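Local structure of alpha-1,3-glucanase (Bacillus circulans, 5ZRU) at residues Thr33-Asp41 with Ser50-Pro58; Ile495-Tyr506 with Gly522-Phe533. The protein hydrolyses alpha-1,3-glucan, this chain being the catalytic unit of a longer GH87 enzyme whose other modules probably bind carbohydrate. All blocks are in the same frame, centred on the assembly; numbering follows the deposited sequence.

Contact 1: Thr33-Asp41 with Ser50-Pro58. With CA (calcium ion), chain M.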
loop_
_atom_site.group_PDB
_atom_site.type_symbol
_atom_site.label_atom_id
_atom_site.label_comp_id
_atom_site.label_asym_id
_atom_site.label_seq_id
_atom_site.Cartn_x
_atom_site.Cartn_y
_atom_site.Cartn_z
ATOM N N THR A 33 -13.134 -22.071 -11.139
ATOM C CA THR A 33 -13.474 -22.569 -9.810
ATOM C C THR A 33 -13.264 -21.478 -8.770
ATOM O O THR A 33 -12.496 -20.535 -8.971
ATOM C CB THR A 33 -12.650 -23.806 -9.431
ATOM O OG1 THR A 33 -11.265 -23.459 -9.332
ATOM C CG2 THR A 33 -12.822 -24.916 -10.470
ATOM N N LEU A 34 -13.970 -21.614 -7.649
ATOM C CA LEU A 34 -13.794 -20.730 -6.501
ATOM C C LEU A 34 -12.683 -21.293 -5.619
ATOM O O LEU A 34 -12.754 -22.446 -5.187
ATOM C CB LEU A 34 -15.107 -20.606 -5.726
ATOM C CG LEU A 34 -15.328 -19.590 -4.600
ATOM C CD1 LEU A 34 -14.498 -19.859 -3.349
ATOM C CD2 LEU A 34 -15.084 -18.182 -5.101
ATOM N N GLN A 35 -11.656 -20.492 -5.362
ATOM C CA GLN A 35 -10.552 -20.887 -4.493
ATOM C C GLN A 35 -10.639 -20.062 -3.226
ATOM O O GLN A 35 -10.795 -18.842 -3.299
ATOM C CB GLN A 35 -9.198 -20.656 -5.166
ATOM C CG GLN A 35 -9.039 -21.345 -6.492
ATOM C CD GLN A 35 -9.020 -22.843 -6.356
ATOM O OE1 GLN A 35 -9.768 -23.549 -7.037
ATOM N NE2 GLN A 35 -8.166 -23.346 -5.477
ATOM N N SER A 36 -10.541 -20.715 -2.069
ATOM C CA SER A 36 -10.735 -19.994 -0.820
ATOM C C SER A 36 -9.759 -20.487 0.238
ATOM O O SER A 36 -9.286 -21.628 0.195
ATOM C CB SER A 36 -12.182 -20.130 -0.313
ATOM O OG SER A 36 -12.516 -21.484 -0.074
ATOM N N ALA A 37 -9.466 -19.605 1.189
ATOM C CA ALA A 37 -8.572 -19.902 2.309
ATOM C C ALA A 37 -9.225 -19.372 3.574
ATOM O O ALA A 37 -8.728 -18.438 4.212
ATOM C CB ALA A 37 -7.189 -19.283 2.087
ATOM N N PRO A 38 -10.358 -19.957 3.973
ATOM C CA PRO A 38 -11.106 -19.398 5.108
ATOM C C PRO A 38 -10.358 -19.463 6.430
ATOM O O PRO A 38 -10.712 -18.726 7.355
ATOM C CB PRO A 38 -12.388 -20.248 5.136
ATOM C CG PRO A 38 -12.007 -21.523 4.507
ATOM C CD PRO A 38 -10.979 -21.188 3.451
ATOM N N ASN A 39 -9.337 -20.307 6.558
ATOM C CA ASN A 39 -8.536 -20.346 7.774
ATOM C C ASN A 39 -7.268 -19.503 7.670
ATOM O O ASN A 39 -6.399 -19.608 8.539
ATOM C CB ASN A 39 -8.170 -21.788 8.121
ATOM C CG ASN A 39 -7.277 -22.426 7.077
ATOM O OD1 ASN A 39 -7.024 -21.845 6.015
ATOM N ND2 ASN A 39 -6.812 -23.633 7.357
ATOM N N PHE A 40 -7.131 -18.701 6.613
ATOM C CA PHE A 40 -6.011 -17.773 6.429
ATOM C C PHE A 40 -4.673 -18.482 6.252
ATOM O O PHE A 40 -3.612 -17.888 6.498
ATOM C CB PHE A 40 -5.925 -16.766 7.589
ATOM C CG PHE A 40 -7.204 -16.022 7.831
ATOM C CD1 PHE A 40 -7.504 -14.882 7.099
ATOM C CD2 PHE A 40 -8.121 -16.475 8.766
ATOM C CE1 PHE A 40 -8.692 -14.192 7.309
ATOM C CE2 PHE A 40 -9.313 -15.785 8.985
ATOM C CZ PHE A 40 -9.597 -14.650 8.254
ATOM N N ASP A 41 -4.691 -19.739 5.811
ATOM C CA ASP A 41 -3.468 -20.523 5.669
ATOM C C ASP A 41 -2.614 -19.954 4.541
ATOM O O ASP A 41 -3.022 -19.975 3.376
ATOM C CB ASP A 41 -3.839 -21.983 5.407
ATOM C CG ASP A 41 -2.637 -22.881 5.142
ATOM O OD1 ASP A 41 -1.475 -22.420 5.171
ATOM O OD2 ASP A 41 -2.872 -24.087 4.895
ATOM N N SER A 50 -8.627 -10.850 -1.836
ATOM C CA SER A 50 -9.576 -10.125 -0.998
ATOM C C SER A 50 -10.646 -11.094 -0.505
ATOM O O SER A 50 -11.129 -11.954 -1.255
ATOM C CB SER A 50 -10.213 -8.949 -1.753
ATOM O OG SER A 50 -11.043 -9.415 -2.809
ATOM N N GLY A 51 -10.968 -11.001 0.782
ATOM C CA GLY A 51 -11.920 -11.918 1.375
ATOM C C GLY A 51 -11.468 -13.365 1.364
ATOM O O GLY A 51 -12.283 -14.264 1.595
ATOM N N GLN A 52 -10.169 -13.593 1.106
ATOM C CA GLN A 52 -9.574 -14.931 1.044
ATOM C C GLN A 52 -10.304 -15.832 0.046
ATOM O O GLN A 52 -10.452 -17.039 0.256
ATOM C CB GLN A 52 -9.514 -15.572 2.432
ATOM C CG GLN A 52 -8.691 -14.741 3.437
ATOM C CD GLN A 52 -9.474 -13.562 3.997
ATOM O OE1 GLN A 52 -10.628 -13.710 4.424
ATOM N NE2 GLN A 52 -8.858 -12.389 3.992
ATOM N N ARG A 53 -10.753 -15.241 -1.062
ATOM C CA ARG A 53 -11.492 -15.954 -2.096
ATOM C C ARG A 53 -11.166 -15.337 -3.448
ATOM O O ARG A 53 -11.137 -14.118 -3.570
ATOM C CB ARG A 53 -13.007 -15.869 -1.863
ATOM C CG ARG A 53 -13.500 -16.580 -0.622
ATOM C CD ARG A 53 -14.838 -16.026 -0.175
ATOM N NE ARG A 53 -15.913 -16.398 -1.085
ATOM C CZ ARG A 53 -16.525 -17.579 -1.065
ATOM N NH1 ARG A 53 -16.155 -18.504 -0.188
ATOM N NH2 ARG A 53 -17.499 -17.841 -1.927
ATOM N N TYR A 54 -10.925 -16.170 -4.459
ATOM C CA TYR A 54 -10.775 -15.659 -5.816
ATOM C C TYR A 54 -11.242 -16.725 -6.796
ATOM O O TYR A 54 -11.522 -17.864 -6.415
ATOM C CB TYR A 54 -9.328 -15.230 -6.111
ATOM C CG TYR A 54 -8.329 -16.365 -6.267
ATOM C CD1 TYR A 54 -7.758 -16.980 -5.149
ATOM C CD2 TYR A 54 -7.934 -16.799 -7.529
ATOM C CE1 TYR A 54 -6.811 -18.009 -5.295
ATOM C CE2 TYR A 54 -6.994 -17.824 -7.685
ATOM C CZ TYR A 54 -6.436 -18.422 -6.562
ATOM O OH TYR A 54 -5.503 -19.428 -6.715
ATOM N N ILE A 55 -11.344 -16.335 -8.067
ATOM C CA ILE A 55 -11.780 -17.239 -9.130
ATOM C C ILE A 55 -10.550 -17.718 -9.883
ATOM O O ILE A 55 -9.806 -16.915 -10.463
ATOM C CB ILE A 55 -12.779 -16.562 -10.083
ATOM C CG1 ILE A 55 -14.003 -16.077 -9.315
ATOM C CG2 ILE A 55 -13.202 -17.531 -11.190
ATOM C CD1 ILE A 55 -14.395 -14.668 -9.676
ATOM N N ALA A 56 -10.334 -19.028 -9.887
ATOM C CA ALA A 56 -9.265 -19.618 -10.674
ATOM C C ALA A 56 -9.760 -19.886 -12.090
ATOM O O ALA A 56 -10.870 -20.403 -12.283
ATOM C CB ALA A 56 -8.762 -20.909 -10.026
ATOM N N LEU A 57 -8.932 -19.518 -13.076
ATOM C CA LEU A 57 -9.143 -19.799 -14.493
ATOM C C LEU A 57 -8.070 -20.787 -14.948
ATOM O O LEU A 57 -7.032 -20.391 -15.499
ATOM C CB LEU A 57 -9.091 -18.508 -15.316
ATOM C CG LEU A 57 -9.945 -17.351 -14.782
ATOM C CD1 LEU A 57 -9.789 -16.101 -15.650
ATOM C CD2 LEU A 57 -11.405 -17.758 -14.675
ATOM N N PRO A 58 -8.269 -22.084 -14.708
ATOM C CA PRO A 58 -7.176 -23.037 -14.931
ATOM C C PRO A 58 -6.978 -23.429 -16.379
ATOM O O PRO A 58 -5.882 -23.888 -16.725
ATOM C CB PRO A 58 -7.592 -24.261 -14.095
ATOM C CG PRO A 58 -8.759 -23.823 -13.278
ATOM C CD PRO A 58 -9.404 -22.699 -14.006
HETATM CA CA CA M . -11.913 -11.932 -3.490
HETATM O O HOH W 1 -5.327 -21.749 -5.593
HETATM O O HOH W 2 -14.040 -11.835 -2.239
#

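Contact 2: Ile495-Tyr506 with Gly522-Phe533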
loop_
_atom_site.group_PDB
_atom_site.type_symbol
_atom_site.label_atom_id
_atom_site.label_comp_id
_atom_site.label_asym_id
_atom_site.label_seq_id
_atom_site.Cartn_x
_atom_site.Cartn_y
_atom_site.Cartn_z
ATOM N N ILE A 495 -13.030 -6.426 13.160
ATOM C CA ILE A 495 -13.971 -7.438 12.691
ATOM C C ILE A 495 -13.225 -8.658 12.164
ATOM O O ILE A 495 -12.330 -8.531 11.319
ATOM C CB ILE A 495 -14.892 -6.859 11.604
ATOM C CG1 ILE A 495 -15.664 -5.662 12.174
ATOM C CG2 ILE A 495 -15.805 -7.934 11.029
ATOM C CD1 ILE A 495 -16.165 -4.728 11.114
ATOM N N ASN A 496 -13.627 -9.842 12.643
ATOM C CA ASN A 496 -13.150 -11.130 12.127
ATOM C C ASN A 496 -11.626 -11.225 12.130
ATOM O O ASN A 496 -10.995 -11.563 11.125
ATOM C CB ASN A 496 -13.708 -11.398 10.731
ATOM C CG ASN A 496 -15.114 -11.965 10.778
ATOM O OD1 ASN A 496 -15.517 -12.547 11.789
ATOM N ND2 ASN A 496 -15.873 -11.789 9.697
ATOM N N THR A 497 -11.040 -10.972 13.296
ATOM C CA THR A 497 -9.594 -11.022 13.453
ATOM C C THR A 497 -9.088 -12.464 13.395
ATOM O O THR A 497 -9.735 -13.391 13.894
ATOM C CB THR A 497 -9.192 -10.355 14.770
ATOM O OG1 THR A 497 -9.431 -8.938 14.675
ATOM C CG2 THR A 497 -7.714 -10.603 15.087
ATOM N N GLN A 498 -7.922 -12.641 12.768
ATOM C CA GLN A 498 -7.356 -13.975 12.569
ATOM C C GLN A 498 -6.976 -14.620 13.896
ATOM O O GLN A 498 -7.397 -15.744 14.192
ATOM C CB GLN A 498 -6.146 -13.885 11.627
ATOM C CG GLN A 498 -6.517 -13.287 10.250
ATOM C CD GLN A 498 -5.371 -13.297 9.251
ATOM O OE1 GLN A 498 -4.459 -14.122 9.334
ATOM N NE2 GLN A 498 -5.414 -12.370 8.295
ATOM N N ARG A 499 -6.159 -13.938 14.701
ATOM C CA ARG A 499 -5.828 -14.449 16.029
ATOM C C ARG A 499 -6.405 -13.495 17.080
ATOM O O ARG A 499 -7.626 -13.397 17.195
ATOM C CB ARG A 499 -4.312 -14.655 16.181
ATOM C CG ARG A 499 -3.918 -15.493 17.425
ATOM C CD ARG A 499 -4.539 -16.914 17.406
ATOM N NE ARG A 499 -4.000 -17.754 18.484
ATOM C CZ ARG A 499 -2.816 -18.360 18.427
ATOM N NH1 ARG A 499 -2.064 -18.236 17.343
ATOM N NH2 ARG A 499 -2.385 -19.104 19.446
ATOM N N SER A 500 -5.581 -12.782 17.848
ATOM C CA SER A 500 -6.119 -11.877 18.861
ATOM C C SER A 500 -6.298 -10.464 18.307
ATOM O O SER A 500 -5.495 -9.992 17.499
ATOM C CB SER A 500 -5.229 -11.843 20.111
ATOM O OG SER A 500 -5.240 -13.107 20.763
ATOM N N ALA A 501 -7.364 -9.789 18.748
ATOM C CA ALA A 501 -7.664 -8.462 18.208
ATOM C C ALA A 501 -6.630 -7.424 18.641
ATOM O O ALA A 501 -6.153 -6.630 17.823
ATOM C CB ALA A 501 -9.071 -8.019 18.629
ATOM N N ILE A 502 -6.291 -7.387 19.923
ATOM C CA ILE A 502 -5.349 -6.404 20.453
ATOM C C ILE A 502 -4.270 -7.151 21.225
ATOM O O ILE A 502 -4.591 -7.945 22.117
ATOM C CB ILE A 502 -6.050 -5.378 21.361
ATOM C CG1 ILE A 502 -7.188 -4.695 20.604
ATOM C CG2 ILE A 502 -5.061 -4.332 21.856
ATOM C CD1 ILE A 502 -8.067 -3.853 21.505
ATOM N N GLN A 503 -3.001 -6.895 20.885
ATOM C CA GLN A 503 -1.859 -7.660 21.400
ATOM C C GLN A 503 -0.779 -6.719 21.922
ATOM O O GLN A 503 -0.394 -5.767 21.229
ATOM C CB GLN A 503 -1.280 -8.571 20.302
ATOM C CG GLN A 503 0.059 -9.242 20.623
ATOM C CD GLN A 503 0.416 -10.323 19.602
ATOM O OE1 GLN A 503 -0.458 -11.043 19.134
ATOM N NE2 GLN A 503 1.698 -10.432 19.255
ATOM N N PHE A 504 -0.293 -6.989 23.143
ATOM C CA PHE A 504 0.785 -6.247 23.790
ATOM C C PHE A 504 1.903 -7.209 24.157
ATOM O O PHE A 504 1.640 -8.258 24.745
ATOM C CB PHE A 504 0.382 -5.586 25.128
ATOM C CG PHE A 504 -0.776 -4.646 25.069
ATOM C CD1 PHE A 504 -2.074 -5.122 24.962
ATOM C CD2 PHE A 504 -0.575 -3.285 25.239
ATOM C CE1 PHE A 504 -3.147 -4.245 24.969
ATOM C CE2 PHE A 504 -1.659 -2.405 25.248
ATOM C CZ PHE A 504 -2.930 -2.891 25.108
ATOM N N GLY A 505 3.149 -6.828 23.899
ATOM C CA GLY A 505 4.232 -7.670 24.369
ATOM C C GLY A 505 5.593 -7.011 24.288
ATOM O O GLY A 505 5.725 -5.845 23.907
ATOM N N TYR A 506 6.607 -7.818 24.635
ATOM C CA TYR A 506 7.981 -7.411 24.943
ATOM C C TYR A 506 7.990 -6.544 26.198
ATOM O O TYR A 506 6.927 -6.157 26.696
ATOM C CB TYR A 506 8.652 -6.733 23.738
ATOM C CG TYR A 506 9.018 -7.766 22.684
ATOM C CD1 TYR A 506 8.036 -8.341 21.897
ATOM C CD2 TYR A 506 10.330 -8.206 22.520
ATOM C CE1 TYR A 506 8.333 -9.304 20.946
ATOM C CE2 TYR A 506 10.643 -9.187 21.568
ATOM C CZ TYR A 506 9.630 -9.725 20.784
ATOM O OH TYR A 506 9.889 -10.691 19.832
ATOM N N GLY A 522 -15.578 -10.922 16.557
ATOM C CA GLY A 522 -14.917 -12.049 15.933
ATOM C C GLY A 522 -13.418 -12.052 16.160
ATOM O O GLY A 522 -12.714 -11.139 15.720
ATOM N N ALA A 523 -12.911 -13.075 16.837
ATOM C CA ALA A 523 -11.471 -13.212 17.009
ATOM C C ALA A 523 -11.129 -14.691 17.028
ATOM O O ALA A 523 -11.986 -15.540 17.280
ATOM C CB ALA A 523 -10.982 -12.510 18.287
ATOM N N GLY A 524 -9.862 -14.995 16.744
ATOM C CA GLY A 524 -9.457 -16.381 16.616
ATOM C C GLY A 524 -10.025 -17.065 15.394
ATOM O O GLY A 524 -10.227 -18.285 15.412
ATOM N N LYS A 525 -10.300 -16.310 14.328
ATOM C CA LYS A 525 -10.964 -16.903 13.173
ATOM C C LYS A 525 -10.043 -17.811 12.362
ATOM O O LYS A 525 -10.548 -18.594 11.550
ATOM C CB LYS A 525 -11.555 -15.815 12.270
ATOM C CG LYS A 525 -12.543 -14.867 12.959
ATOM C CD LYS A 525 -13.641 -15.596 13.746
ATOM C CE LYS A 525 -14.759 -16.093 12.856
ATOM N NZ LYS A 525 -15.967 -16.432 13.663
ATOM N N ASP A 526 -8.718 -17.767 12.572
ATOM C CA ASP A 526 -7.868 -18.716 11.855
ATOM C C ASP A 526 -7.818 -20.092 12.510
ATOM O O ASP A 526 -7.272 -21.017 11.902
ATOM C CB ASP A 526 -6.428 -18.184 11.663
ATOM C CG ASP A 526 -5.671 -17.931 12.971
ATOM O OD1 ASP A 526 -6.061 -18.427 14.049
ATOM O OD2 ASP A 526 -4.661 -17.183 12.903
ATOM N N GLY A 527 -8.371 -20.250 13.714
ATOM C CA GLY A 527 -8.382 -21.535 14.388
ATOM C C GLY A 527 -7.040 -22.017 14.893
ATOM O O GLY A 527 -6.951 -23.136 15.399
ATOM N N VAL A 528 -5.993 -21.211 14.768
ATOM C CA VAL A 528 -4.653 -21.623 15.174
ATOM C C VAL A 528 -4.543 -21.544 16.690
ATOM O O VAL A 528 -4.971 -20.563 17.306
ATOM C CB VAL A 528 -3.587 -20.746 14.495
ATOM C CG1 VAL A 528 -2.181 -21.095 15.017
ATOM C CG2 VAL A 528 -3.657 -20.919 12.985
ATOM N N LEU A 529 -3.970 -22.584 17.300
ATOM C CA LEU A 529 -3.788 -22.610 18.740
ATOM C C LEU A 529 -2.332 -22.524 19.170
ATOM O O LEU A 529 -2.062 -22.068 20.284
ATOM C CB LEU A 529 -4.418 -23.883 19.329
ATOM C CG LEU A 529 -5.912 -24.063 19.038
ATOM C CD1 LEU A 529 -6.410 -25.409 19.541
ATOM C CD2 LEU A 529 -6.722 -22.914 19.660
ATOM N N THR A 530 -1.392 -22.936 18.323
ATOM C CA THR A 530 0.017 -22.822 18.673
ATOM C C THR A 530 0.398 -21.355 18.827
ATOM O O THR A 530 -0.220 -20.464 18.235
ATOM C CB THR A 530 0.893 -23.496 17.613
ATOM O OG1 THR A 530 0.569 -22.976 16.318
ATOM C CG2 THR A 530 0.651 -24.995 17.594
ATOM N N SER A 531 1.427 -21.104 19.636
ATOM C CA SER A 531 1.804 -19.740 19.981
ATOM C C SER A 531 3.317 -19.603 20.016
ATOM O O SER A 531 4.019 -20.453 20.576
ATOM C CB SER A 531 1.203 -19.325 21.340
ATOM O OG SER A 531 1.697 -18.063 21.773
ATOM N N ARG A 532 3.814 -18.525 19.412
ATOM C CA ARG A 532 5.224 -18.186 19.563
ATOM C C ARG A 532 5.531 -17.768 20.993
ATOM O O ARG A 532 6.496 -18.248 21.598
ATOM C CB ARG A 532 5.605 -17.069 18.592
ATOM C CG ARG A 532 7.051 -16.551 18.752
ATOM C CD ARG A 532 7.267 -15.340 17.854
ATOM N NE ARG A 532 8.613 -14.781 17.919
ATOM C CZ ARG A 532 8.943 -13.587 17.434
ATOM N NH1 ARG A 532 8.014 -12.817 16.873
ATOM N NH2 ARG A 532 10.191 -13.148 17.518
ATOM N N PHE A 533 4.703 -16.890 21.562
ATOM C CA PHE A 533 5.068 -16.200 22.791
ATOM C C PHE A 533 4.569 -16.877 24.056
ATOM O O PHE A 533 5.165 -16.670 25.119
ATOM C CB PHE A 533 4.531 -14.765 22.779
ATOM C CG PHE A 533 5.099 -13.914 21.687
ATOM C CD1 PHE A 533 6.467 -13.644 21.636
ATOM C CD2 PHE A 533 4.270 -13.370 20.721
ATOM C CE1 PHE A 533 6.996 -12.844 20.628
ATOM C CE2 PHE A 533 4.794 -12.575 19.708
ATOM C CZ PHE A 533 6.153 -12.308 19.666
HETATM O O HOH W 3 -11.853 -8.628 16.004
HETATM O O HOH W 4 -3.410 -16.282 10.674
HETATM O O HOH W 5 9.438 -10.269 16.917
#

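Contact 1: Thr33-Asp41 with Ser50-Pro58
Gln-35 lies across the ring of Tyr-54, its CB 3.9 Å from the ring centroid in a CH-pi contact over one face, offset toward the rim. With CG anti to its own carbonyl carbon (chi1 -56°), CG touches Ala-56 CB at 3.6 Å; the bend at chi2 then swings the amide until OE1 accepts from Thr-33 OG1 at 2.7 Å through an in-plane lone pair. On the face of the pair holding Leu-34 and Arg-53, Leu-34 CD1 rests over the guanidinium, 3.8 Å from Arg-53 CZ, and Arg-53 NH2 makes a salt bridge with Asp-24. These side chains are set by the antiparallel pairing of strands 33-36 and 53-57, including the bond from Gln-35 N to Tyr-54 O (2.8 Å). Past the strand ends, the type I turn from Ala-37 to Phe-40 presents Phe-40 CE1 to Gln-52 CD at 3.5 Å, and Asp-427 holds Gln-52 NE2. The next shell is a calcium ion, bound by Ser-50 O and OG, by Arg-53 O at 2.3 Å and by water, with Asp-22, Thr-23 and Asp-169 completing the site in this domain of the galactose-binding-like clan. Arg-53 and Ser-36 form a non-hydrogen-bonded pair, which turns Arg-53 O away from strand 33-36 and toward the metal. The calcium probably polarises that peptide, strengthening the bond its other end, Tyr-54 N, gives to Gln-35 O.

Contact 2: Ile495-Tyr506 with Gly522-Phe533
Arg-499 meets Thr-530 end-on: NH1 at 3.0 Å and NH2 at 2.8 Å both donate to the single carbonyl oxygen Thr-530 O, which lies close to the guanidinium plane. Val-528 O sits over the centre of one guanidinium face, 3.2 Å above the plane. CG is anti to the backbone N (chi1 -167°) and the chain bends at chi2, which turns the group toward the curved backbone 528-530; Ser-464 and His-537 O take further N-H groups. A leucine here would probably strip Thr-530 O of its two Arg-499 donors and leave the 528-530 backbone freer to shift. The Asp-526 carboxylate is inclined 62° to the guanidinium without touching it. Its OD1 accepts from Val-528 N at 2.9 Å, an Asx turn, while OD2 is held by Ser-464 OG and by a water shared with OE1 of Gln-498, whose NE2 donates to Asn-460 O. Both segments belong to successive coils of a parallel beta-helix, as in the pectate lyase-like clan, and their backbones bond through the turns after strands 487-495 and 513-523. There Thr-497 O and Gln-498 O accept from Lys-525 N and Asp-526 N, and Arg-499 O from Gly-524 N. At the far end the Tyr-506 and Phe-533 rings are inclined at 80°, with Tyr-506 OH at the Phe-533 ring edge, 3.7 Å from CE1. The same hydroxyl lies over the Arg-532 guanidinium, and a water joins it to Arg-532 NH1; Phe-533 also stacks with Tyr-545.

Overall arrangement
From the N terminus, contact 1 comes first: it closes a short irregular loop, residues 42-49, within catalytic domain D1 and is complete long before contact 2 begins. Through strand 53-57 it joins the antiparallel sheet containing strand 166-174. Contact 2 closes about a coil's worth of chain, residues 507-521, which includes strand 510-511 and most of strand 513-523, near the C-terminal end of the beta-helix in D2. The two are in series, neither enclosing the other, with centres about 21 Å apart. Their edges nevertheless touch: Phe-40 CD1 packs 3.4 Å from Gln-498 CD, and the same ring reaches Lys-525 and Asp-526. The turn of contact 1 thereby ties the N-terminal beta domain to the side of the beta-helix.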